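Hypothetical protein (Nostoc punctiforme, PDB 2O62) is of unknown function but folds into two antiparallel beta domains of calycin type, which suggests, without proving, that it binds a small ligand. Local coordinates at residues L52-S55 against D59-R62. Residues are numbered along the deposited sequence; the frame is centred on the assembly and turned at random. Where two conformers were deposited one is given.
Sequences LSRS and DVIR
A beta hairpin at the margin of the N-terminal, calycin-related sheet brings L52 and V60 together as an antiparallel hydrogen-bonded pair. L52 N donates to V60 O at 2.8 Å, in the carbonyl plane. V60 N donates to L52 O at 2.8 Å, tilted 17° from the plane of the L52 carbonyl. L52 O also receives a weaker CA-H...O contact from D59 CA at 3.4 Å. Strand 60-64 is the outermost of the sheet on this side. Strand 47-54 lies between it and strand 29-42, where S53 bonds to R36 through the backbone and L52 packs on L37. Beyond the pair, side chains and water take over toward the turn. S53 OG gives a hydrogen bond to D59 OD1 at 2.8 Å, arriving from above the carboxylate, 59° out of its plane. A water links the end of strand 47-54 to D59: it accepts from R54 N at 3.0 Å and lies 2.7 Å from D59 OD1, to which it probably donates. On the L52 and V60 face, R54 doubles back through a bend at chi3 (-57°). L52 CD2 lies against one face of the R54 guanidinium, toward its rim. R54 NH2 approaches V60 CG2 at 3.8 Å, obliquely.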
ATOM      1  N   LEU A  52      -4.366 -20.124  -5.659  1.00 24.85           N
ATOM      2  CA  LEU A  52      -3.002 -19.663  -5.442  1.00 25.30           C
ATOM      3  C   LEU A  52      -2.027 -20.845  -5.406  1.00 24.65           C
ATOM      4  O   LEU A  52      -2.078 -21.710  -4.511  1.00 23.25           O
ATOM      5  CB  LEU A  52      -2.891 -18.841  -4.168  1.00 24.96           C
ATOM      6  CG  LEU A  52      -1.483 -18.387  -3.751  1.00 24.63           C
ATOM      7  CD1 LEU A  52      -0.856 -17.517  -4.794  1.00 23.48           C
ATOM      8  CD2 LEU A  52      -1.540 -17.662  -2.443  1.00 25.63           C
ATOM      9  N   SER A  53      -1.167 -20.899  -6.423  1.00 25.31           N
ATOM     10  CA  SER A  53      -0.067 -21.868  -6.473  1.00 25.08           C
ATOM     11  C   SER A  53       1.231 -21.121  -6.168  1.00 24.89           C
ATOM     12  O   SER A  53       1.497 -20.074  -6.749  1.00 24.01           O
ATOM     13  CB  SER A  53       0.027 -22.510  -7.854  1.00 25.75           C
ATOM     14  OG  SER A  53      -1.189 -23.110  -8.203  1.00 27.55           O
ATOM     15  N   ARG A  54       2.023 -21.655  -5.239  1.00 24.31           N
ATOM     16  CA  ARG A  54       3.379 -21.133  -4.969  1.00 24.21           C
ATOM     17  C   ARG A  54       4.422 -22.258  -5.026  1.00 24.31           C
ATOM     18  O   ARG A  54       4.151 -23.404  -4.656  1.00 24.48           O
ATOM     19  CB  ARG A  54       3.448 -20.424  -3.611  1.00 24.56           C
ATOM     20  CG  ARG A  54       2.756 -19.061  -3.589  1.00 26.48           C
ATOM     21  CD  ARG A  54       2.444 -18.590  -2.205  1.00 30.06           C
ATOM     22  NE  ARG A  54       1.624 -19.583  -1.538  1.00 31.82           N
ATOM     23  CZ  ARG A  54       1.179 -19.490  -0.290  1.00 36.35           C
ATOM     24  NH1 ARG A  54       1.429 -18.419   0.439  1.00 39.68           N
ATOM     25  NH2 ARG A  54       0.447 -20.479   0.225  1.00 38.27           N
ATOM     26  N   SER A  55       5.617 -21.939  -5.505  1.00 24.08           N
ATOM     27  CA  SER A  55       6.642 -22.960  -5.704  0.50 23.49           C
ATOM     28  C   SER A  55       7.002 -23.650  -4.379  1.00 24.05           C
ATOM     29  O   SER A  55       7.336 -22.986  -3.408  1.00 24.34           O
ATOM     30  CB  SER A  55       7.886 -22.339  -6.334  0.50 22.67           C
ATOM     31  OG  SER A  55       8.803 -23.327  -6.748  0.50 16.92           O
ATOM     32  N   ASP A  59      -1.277 -25.970  -3.239  1.00 29.22           N
ATOM     33  CA  ASP A  59      -2.214 -24.978  -3.752  1.00 29.66           C
ATOM     34  C   ASP A  59      -3.160 -24.521  -2.640  1.00 29.86           C
ATOM     35  O   ASP A  59      -3.437 -25.266  -1.701  1.00 30.01           O
ATOM     36  CB  ASP A  59      -3.059 -25.540  -4.891  1.00 29.67           C
ATOM     37  CG  ASP A  59      -2.286 -25.697  -6.190  1.00 32.09           C
ATOM     38  OD1 ASP A  59      -1.155 -25.164  -6.333  1.00 33.75           O
ATOM     39  OD2 ASP A  59      -2.822 -26.373  -7.093  1.00 35.89           O
ATOM     40  N   VAL A  60      -3.611 -23.271  -2.737  1.00 29.08           N
ATOM     41  CA  VAL A  60      -4.644 -22.735  -1.872  1.00 29.01           C
ATOM     42  C   VAL A  60      -5.847 -22.396  -2.751  1.00 28.75           C
ATOM     43  O   VAL A  60      -5.705 -21.682  -3.749  1.00 26.77           O
ATOM     44  CB  VAL A  60      -4.135 -21.484  -1.145  1.00 29.62           C
ATOM     45  CG1 VAL A  60      -5.278 -20.705  -0.477  1.00 30.60           C
ATOM     46  CG2 VAL A  60      -3.044 -21.881  -0.129  1.00 31.86           C
ATOM     47  N   ILE A  61      -7.015 -22.944  -2.418  1.00 27.78           N
ATOM     48  CA  ILE A  61      -8.210 -22.670  -3.200  1.00 28.77           C
ATOM     49  C   ILE A  61      -9.232 -22.080  -2.281  1.00 28.57           C
ATOM     50  O   ILE A  61      -9.489 -22.656  -1.254  1.00 29.05           O
ATOM     51  CB  ILE A  61      -8.796 -23.927  -3.842  1.00 28.79           C
ATOM     52  CG1 ILE A  61      -7.740 -24.547  -4.789  1.00 30.11           C
ATOM     53  CG2 ILE A  61     -10.097 -23.548  -4.599  1.00 30.13           C
ATOM     54  CD1 ILE A  61      -8.041 -25.930  -5.280  1.00 33.04           C
ATOM     55  N   ARG A  62      -9.790 -20.931  -2.649  1.00 28.67           N
ATOM     56  CA  ARG A  62     -10.809 -20.225  -1.838  1.00 29.60           C
ATOM     57  C   ARG A  62     -11.916 -19.788  -2.775  1.00 29.52           C
ATOM     58  O   ARG A  62     -11.668 -19.528  -3.954  1.00 29.18           O
ATOM     59  CB  ARG A  62     -10.249 -18.967  -1.172  1.00 29.11           C
ATOM     60  CG  ARG A  62      -9.124 -19.186  -0.170  1.00 31.10           C
ATOM     61  CD  ARG A  62      -8.419 -17.857   0.153  1.00 34.04           C
ATOM     62  NE  ARG A  62      -9.276 -16.961   0.934  1.00 38.60           N
ATOM     63  CZ  ARG A  62      -8.972 -15.706   1.294  1.00 41.16           C
ATOM     64  NH1 ARG A  62      -7.807 -15.140   0.946  1.00 42.26           N
ATOM     65  NH2 ARG A  62      -9.858 -15.002   2.004  1.00 40.45           N
TER
HETATM   66  O   HOH W   1       1.254 -24.527  -5.170  1.00 22.56           O